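Local coordinates for predicted transcriptional regulator (Oenococcus oeni, PDB 3BY6), which probably binds DNA as a transcriptional regulator of the GntR family, pairing a winged helix-turn-helix domain with a C-terminal tail of two helices, at residues Q8-P11 with V12-L16; I20-E23 with V24-D27; N86-R89 with L90-D93. All coordinates share one frame; numbering follows the deposited sequence.

Contact 1. Residues Q8-P11 with V12-L16; sequences QKRP and VYLQL
Arg10 and Leu14 cross at about a right angle, and CB of Leu14 lies over one face of the guanidinium group, 3.6 Å from NH2 of Arg10. The arginine reaches this place because its CG stands anti to the backbone N (chi1 -172°) and its chain runs extended to NE, which pairs further along the helix with Asp18 in a salt bridge. Gln15 slides past Arg10 in the opposite direction, its amide plane turned 33° from the guanidinium. NE2 of Gln15 is placed as a donor to Arg10 O, but the modelled distance is implausibly short, so its detail is doubtful. Pro11, at the N-cap position, lies side by side with Leu14 and sets its CB against CD1 of Tyr13 at 3.8 Å. Its carbonyl starts the helical bonding: Gln15 N donates to Pro11 O at 3.1 Å, in the carbonyl plane, whereas the bond from Leu14 N is weak. Lys9, fully extended, comes to Val12, with NZ 3.7 Å from CG2. In the fold, this is the start of helix 12-25, which opens the probable winged helix-turn-helix domain. Val12 and Tyr13 rest on Thr51 of helix 49-61, Leu16 packs between that helix and helix 38-45, and Gln15 OE1 accepts a hydrogen bond from Thr7 N of the second subunit.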
loop_
_atom_site.group_PDB
_atom_site.type_symbol
_atom_site.label_atom_id
_atom_site.label_comp_id
_atom_site.label_asym_id
_atom_site.label_seq_id
_atom_site.Cartn_x
_atom_site.Cartn_y
_atom_site.Cartn_z
ATOM N N GLN D 8 -8.768 -6.883 -4.838
ATOM C CA GLN D 8 -9.814 -6.118 -5.535
ATOM C C GLN D 8 -9.674 -4.616 -5.263
ATOM O O GLN D 8 -8.787 -4.184 -4.525
ATOM C CB GLN D 8 -11.195 -6.605 -5.089
ATOM C CG GLN D 8 -11.392 -8.129 -5.155
ATOM C CD GLN D 8 -11.159 -8.665 -6.555
ATOM O OE1 GLN D 8 -11.493 -7.996 -7.538
ATOM N NE2 GLN D 8 -10.564 -9.871 -6.656
ATOM N N LYS D 9 -10.538 -3.818 -5.885
ATOM C CA LYS D 9 -10.636 -2.398 -5.575
ATOM C C LYS D 9 -10.961 -2.286 -4.104
ATOM O O LYS D 9 -11.765 -3.094 -3.590
ATOM C CB LYS D 9 -11.784 -1.790 -6.367
ATOM C CG LYS D 9 -12.029 -0.319 -6.151
ATOM C CD LYS D 9 -13.257 0.063 -6.967
ATOM C CE LYS D 9 -13.562 1.543 -6.894
ATOM N NZ LYS D 9 -14.678 1.871 -7.820
ATOM N N ARG D 10 -10.348 -1.326 -3.400
ATOM C CA ARG D 10 -10.885 -0.995 -2.060
ATOM C C ARG D 10 -12.242 -0.302 -2.284
ATOM O O ARG D 10 -12.290 0.723 -2.985
ATOM C CB ARG D 10 -9.958 -0.080 -1.266
ATOM C CG ARG D 10 -10.422 0.096 0.183
ATOM C CD ARG D 10 -9.280 0.569 1.022
ATOM N NE ARG D 10 -9.738 0.897 2.364
ATOM C CZ ARG D 10 -9.829 0.035 3.375
ATOM N NH1 ARG D 10 -9.479 -1.232 3.228
ATOM N NH2 ARG D 10 -10.260 0.447 4.565
ATOM N N PRO D 11 -13.340 -0.873 -1.736
ATOM C CA PRO D 11 -14.660 -0.261 -1.849
ATOM C C PRO D 11 -14.626 1.248 -1.584
ATOM O O PRO D 11 -13.890 1.707 -0.706
ATOM C CB PRO D 11 -15.459 -0.974 -0.770
ATOM C CG PRO D 11 -14.858 -2.309 -0.707
ATOM C CD PRO D 11 -13.403 -2.126 -0.964
ATOM N N VAL D 12 -15.406 2.012 -2.340
ATOM C CA VAL D 12 -15.318 3.449 -2.254
ATOM C C VAL D 12 -15.665 3.950 -0.826
ATOM O O VAL D 12 -15.036 4.905 -0.314
ATOM C CB VAL D 12 -16.177 4.150 -3.339
ATOM C CG1 VAL D 12 -16.077 5.668 -3.203
ATOM C CG2 VAL D 12 -15.706 3.714 -4.751
ATOM N N TYR D 13 -16.626 3.281 -0.181
ATOM C CA TYR D 13 -17.083 3.713 1.160
ATOM C C TYR D 13 -15.930 3.659 2.170
ATOM O O TYR D 13 -15.812 4.553 3.005
ATOM C CB TYR D 13 -18.356 2.967 1.607
ATOM C CG TYR D 13 -18.172 1.665 2.331
ATOM C CD1 TYR D 13 -17.969 0.471 1.646
ATOM C CD2 TYR D 13 -18.235 1.615 3.705
ATOM C CE1 TYR D 13 -17.804 -0.743 2.344
ATOM C CE2 TYR D 13 -18.086 0.430 4.411
ATOM C CZ TYR D 13 -17.877 -0.750 3.739
ATOM O OH TYR D 13 -17.725 -1.913 4.489
ATOM N N LEU D 14 -15.037 2.677 2.029
ATOM C CA LEU D 14 -13.866 2.544 2.900
ATOM C C LEU D 14 -12.744 3.464 2.484
ATOM O O LEU D 14 -11.948 3.875 3.309
ATOM C CB LEU D 14 -13.374 1.088 2.954
ATOM C CG LEU D 14 -14.405 0.157 3.602
ATOM C CD1 LEU D 14 -14.215 -1.333 3.183
ATOM C CD2 LEU D 14 -14.446 0.324 5.121
ATOM N N GLN D 15 -12.650 3.820 1.209
ATOM C CA GLN D 15 -11.695 4.860 0.858
ATOM C C GLN D 15 -12.102 6.212 1.460
ATOM O O GLN D 15 -11.250 7.033 1.795
ATOM C CB GLN D 15 -11.530 4.957 -0.643
ATOM C CG GLN D 15 -10.990 3.648 -1.280
ATOM C CD GLN D 15 -10.781 3.751 -2.771
ATOM O OE1 GLN D 15 -10.352 4.787 -3.285
ATOM N NE2 GLN D 15 -11.079 2.666 -3.479
ATOM N N LEU D 16 -13.399 6.452 1.573
ATOM C CA LEU D 16 -13.882 7.679 2.197
ATOM C C LEU D 16 -13.761 7.627 3.725
ATOM O O LEU D 16 -13.424 8.624 4.330
ATOM C CB LEU D 16 -15.337 7.960 1.827
ATOM C CG LEU D 16 -15.960 9.233 2.430
ATOM C CD1 LEU D 16 -15.103 10.478 2.203
ATOM C CD2 LEU D 16 -17.358 9.397 1.805
#

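Contact 2. Residues I20-E23 with V24-D27; sequences IKNE and VATD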
loop_
_atom_site.group_PDB
_atom_site.type_symbol
_atom_site.label_atom_id
_atom_site.label_comp_id
_atom_site.label_asym_id
_atom_site.label_seq_id
_atom_site.Cartn_x
_atom_site.Cartn_y
_atom_site.Cartn_z
ATOM N N ILE D 20 -11.513 10.422 5.708
ATOM C CA ILE D 20 -11.978 11.222 6.851
ATOM C C ILE D 20 -11.165 10.995 8.137
ATOM O O ILE D 20 -10.843 11.964 8.854
ATOM C CB ILE D 20 -13.506 11.055 7.076
ATOM C CG1 ILE D 20 -14.260 11.865 5.983
ATOM C CG2 ILE D 20 -13.897 11.510 8.468
ATOM C CD1 ILE D 20 -15.706 11.454 5.735
ATOM N N LYS D 21 -10.804 9.741 8.418
ATOM C CA LYS D 21 -9.975 9.461 9.594
ATOM C C LYS D 21 -8.609 10.107 9.510
ATOM O O LYS D 21 -7.990 10.436 10.524
ATOM C CB LYS D 21 -9.770 7.970 9.771
ATOM C CG LYS D 21 -11.014 7.237 10.183
ATOM C CD LYS D 21 -10.871 5.728 10.032
ATOM C CE LYS D 21 -9.691 5.160 10.787
ATOM N NZ LYS D 21 -9.418 3.774 10.297
ATOM N N ASN D 22 -8.077 10.221 8.309
ATOM C CA ASN D 22 -6.774 10.848 8.165
ATOM C C ASN D 22 -6.858 12.363 8.403
ATOM O O ASN D 22 -5.942 12.964 8.976
ATOM C CB ASN D 22 -6.150 10.528 6.820
ATOM C CG ASN D 22 -4.639 10.777 6.810
ATOM O OD1 ASN D 22 -4.137 11.631 6.063
ATOM N ND2 ASN D 22 -3.909 10.039 7.657
ATOM N N GLU D 23 -7.957 12.970 7.953
ATOM C CA GLU D 23 -8.197 14.392 8.187
ATOM C C GLU D 23 -8.317 14.671 9.678
ATOM O O GLU D 23 -7.807 15.677 10.168
ATOM C CB GLU D 23 -9.459 14.860 7.464
ATOM C CG GLU D 23 -9.234 14.934 5.965
ATOM C CD GLU D 23 -10.439 15.408 5.187
ATOM O OE1 GLU D 23 -11.561 15.438 5.736
ATOM O OE2 GLU D 23 -10.250 15.734 4.002
ATOM N N VAL D 24 -9.000 13.765 10.374
ATOM C CA VAL D 24 -9.090 13.824 11.813
ATOM C C VAL D 24 -7.679 13.640 12.365
ATOM O O VAL D 24 -7.146 14.530 13.033
ATOM C CB VAL D 24 -10.030 12.769 12.389
ATOM C CG1 VAL D 24 -10.000 12.824 13.912
ATOM C CG2 VAL D 24 -11.453 12.968 11.881
ATOM N N ALA D 25 -7.044 12.528 12.013
ATOM C CA ALA D 25 -5.703 12.252 12.486
ATOM C C ALA D 25 -4.786 13.461 12.312
ATOM O O ALA D 25 -3.991 13.733 13.181
ATOM C CB ALA D 25 -5.127 11.031 11.790
ATOM N N THR D 26 -4.888 14.182 11.194
ATOM C CA THR D 26 -3.969 15.294 10.914
ATOM C C THR D 26 -4.528 16.698 11.251
ATOM O O THR D 26 -3.942 17.699 10.859
ATOM C CB THR D 26 -3.509 15.250 9.461
ATOM O OG1 THR D 26 -4.645 15.256 8.588
ATOM C CG2 THR D 26 -2.687 13.991 9.207
ATOM N N ASP D 27 -5.629 16.760 11.997
ATOM C CA ASP D 27 -6.240 18.026 12.448
ATOM C C ASP D 27 -6.853 18.869 11.306
ATOM O O ASP D 27 -7.115 20.033 11.466
ATOM C CB ASP D 27 -5.254 18.841 13.299
ATOM C CG ASP D 27 -5.957 19.876 14.215
ATOM O OD1 ASP D 27 -6.951 19.522 14.931
ATOM O OD2 ASP D 27 -5.499 21.069 14.225
#
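Asn22 and Thr26 meet one turn apart at the C-terminal end of helix 12-25, and hydrogen bonding dominates their contact. The carbonyl O of Asn22 takes two donors, Thr26 N at 2.7 Å and Thr26 OG1, also at 2.7 Å, which arrive from opposite faces of the carbonyl plane. The hydroxyl can do this because OG1 sits between the backbone N and the carbonyl carbon of its own residue (chi1 56°), folded back over the last turn. Thus one acceptor is gripped twice, and the threonine side chain is held in rotation just where the chain leaves helical geometry. Upstream, the regular bonds continue: Ala25 N donates to Lys21 O at 2.7 Å and Val24 N to Ile20 O at 3.0 Å, both nearly straight at the hydrogen. Past Thr26, Asp27 turns to a positive phi of 68°, and its N bonds to Val24 O, closing a tight turn just after the helix has ended at Ala25.

Van der Waals packing on the backbone brings CG2 of Val24 to 3.2 Å from Ile20 O. The apolar contact is looser, CG2 of Ile20 to CG2 of Val24 at 4.4 Å. Of the charged ends, Asp27 OD1 has its main partner in Ser30 OG, a bond across the following turn.

Part of this helix end, which closes the first helix of the probable GntR-type winged helix-turn-helix domain, is covered. Ile20 and Lys21 lie against Leu59 of helix 49-61, Val24 packs on Val64 and on Thr79 and Val82 of helix 79-103, and Asn22 and Ala25 meet Asn86 of that helix, with Asn22 also touching Glu100 of the second subunit.

Contact 3. Residues N86-R89 with L90-D93; sequences NQNR and LLAD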
loop_
_atom_site.group_PDB
_atom_site.type_symbol
_atom_site.label_atom_id
_atom_site.label_comp_id
_atom_site.label_asym_id
_atom_site.label_seq_id
_atom_site.Cartn_x
_atom_site.Cartn_y
_atom_site.Cartn_z
ATOM N N ASN D 86 -4.301 5.798 14.280
ATOM C CA ASN D 86 -3.696 6.130 12.974
ATOM C C ASN D 86 -2.182 5.933 13.013
ATOM O O ASN D 86 -1.612 5.363 12.112
ATOM C CB ASN D 86 -4.036 7.563 12.569
ATOM C CG ASN D 86 -3.571 7.894 11.169
ATOM O OD1 ASN D 86 -4.084 7.333 10.203
ATOM N ND2 ASN D 86 -2.614 8.815 11.052
ATOM N N GLN D 87 -1.525 6.383 14.074
ATOM C CA GLN D 87 -0.075 6.166 14.229
ATOM C C GLN D 87 0.268 4.681 14.246
ATOM O O GLN D 87 1.293 4.236 13.714
ATOM C CB GLN D 87 0.396 6.778 15.540
ATOM C CG GLN D 87 1.901 6.905 15.641
ATOM C CD GLN D 87 2.348 7.522 16.955
ATOM O OE1 GLN D 87 3.094 6.884 17.746
ATOM N NE2 GLN D 87 1.907 8.764 17.206
ATOM N N ASN D 88 -0.572 3.892 14.898
ATOM C CA ASN D 88 -0.302 2.465 14.987
ATOM C C ASN D 88 -0.342 1.781 13.657
ATOM O O ASN D 88 0.410 0.843 13.453
ATOM C CB ASN D 88 -1.245 1.750 15.951
ATOM C CG ASN D 88 -0.794 1.866 17.376
ATOM O OD1 ASN D 88 0.243 2.471 17.664
ATOM N ND2 ASN D 88 -1.611 1.364 18.292
ATOM N N ARG D 89 -1.256 2.238 12.801
ATOM C CA ARG D 89 -1.393 1.779 11.436
ATOM C C ARG D 89 -0.109 2.037 10.649
ATOM O O ARG D 89 0.447 1.149 10.044
ATOM C CB ARG D 89 -2.567 2.532 10.769
ATOM C CG ARG D 89 -2.642 2.284 9.227
ATOM C CD ARG D 89 -3.811 3.054 8.588
ATOM N NE ARG D 89 -3.561 4.497 8.523
ATOM C CZ ARG D 89 -2.658 5.058 7.711
ATOM N NH1 ARG D 89 -1.916 4.320 6.901
ATOM N NH2 ARG D 89 -2.482 6.344 7.699
ATOM N N LEU D 90 0.355 3.273 10.699
ATOM C CA LEU D 90 1.610 3.680 10.077
ATOM C C LEU D 90 2.821 2.935 10.672
ATOM O O LEU D 90 3.789 2.627 9.984
ATOM C CB LEU D 90 1.764 5.203 10.239
ATOM C CG LEU D 90 0.713 6.018 9.432
ATOM C CD1 LEU D 90 0.700 7.491 9.752
ATOM C CD2 LEU D 90 0.949 5.764 7.961
ATOM N N LEU D 91 2.775 2.679 11.967
ATOM C CA LEU D 91 3.839 1.943 12.622
ATOM C C LEU D 91 3.826 0.498 12.170
ATOM O O LEU D 91 4.884 -0.080 12.045
ATOM C CB LEU D 91 3.689 2.009 14.127
ATOM C CG LEU D 91 4.173 3.278 14.819
ATOM C CD1 LEU D 91 3.807 3.224 16.326
ATOM C CD2 LEU D 91 5.668 3.360 14.605
ATOM N N ALA D 92 2.639 -0.076 11.910
ATOM C CA ALA D 92 2.543 -1.435 11.366
ATOM C C ALA D 92 3.097 -1.466 9.927
ATOM O O ALA D 92 3.887 -2.343 9.550
ATOM C CB ALA D 92 1.072 -1.961 11.433
ATOM N N ASP D 93 2.684 -0.500 9.112
ATOM C CA ASP D 93 3.261 -0.303 7.792
ATOM C C ASP D 93 4.795 -0.162 7.913
ATOM O O ASP D 93 5.546 -0.728 7.100
ATOM C CB ASP D 93 2.710 0.963 7.135
ATOM C CG ASP D 93 1.259 0.838 6.710
ATOM O OD1 ASP D 93 0.679 -0.258 6.796
ATOM O OD2 ASP D 93 0.676 1.866 6.312
HETATM O O HOH W 1 -1.838 1.648 5.933
#
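Arg89 curls back over Leu90 and reaches forward to Asp93. From CB, which lies near the next peptide nitrogen, the chain leaves with CG anti to the backbone N (chi1 170°); CG is 3.5 Å from Leu90 N. The bend comes at chi3 (72°), swinging the guanidinium round so that one face looks onto the Leu90 side chain. NE makes a weak bond to Asn86 OD1 at 3.3 Å, one turn back. CZ stands 3.7 Å from CD2 of Leu90, whose CG lies above the guanidinium plane, offset toward its rim. NH2 donates to Asn86 OD1 at 3.1 Å, close to the guanidinium plane, so the side-chain amide oxygen of Asn86 takes both NE, weakly, and NH2; NH2 also forms a salt bridge with Glu100 of the second subunit.

All this happens on the long helix 79-103, the first of the two C-terminal helices, which leads from the winged helix-turn-helix domain to helix 108-119, a two-helix tail reminiscent of the YtrA-type members of the GntR family. The second subunit packs along it: Leu90 touches its Leu101, Leu91 its Ile114 and Asp93 its Val97, while Gln87 OE1 accepts from its Arg110.

With an alanine in place of Leu90, the guanidinium face would probably lose its apolar support and Leu101 of the second subunit its partner, setting the arginine freer to turn. At the tip, Arg89 NH1 approaches CD2 of Leu90 at 3.4 Å. Arg89 NH1 donates to the O of water 1 at 2.8 Å, in the guanidinium plane, and that water donates to Asp93 OD2. The direct ion pair, Arg89 NH1 to Asp93 OD2, is long at 3.6 Å, and the guanidinium and carboxylate planes are 63° apart.

Overall arrangement
The three contacts follow one another along the chain. Contacts 1 and 2 occupy the start and end of helix 12-25, their centres about 17 Å apart. Contact 3 lies on helix 79-103, its centre about 14 Å from that of contact 2 and about 19 Å from that of contact 1, across the chain's centre. Contacts 2 and 3 touch, with Ala25 CB 3.4 Å from Asn86 ND2, so the end of the probable DNA-binding domain's first helix packs on helix 79-103, the first of the two C-terminal helices. Contacts 1 and 3 do not meet. All three also touch the second subunit, so residues at both ends of helix 12-25 and on helix 79-103 take part in the dimer contact.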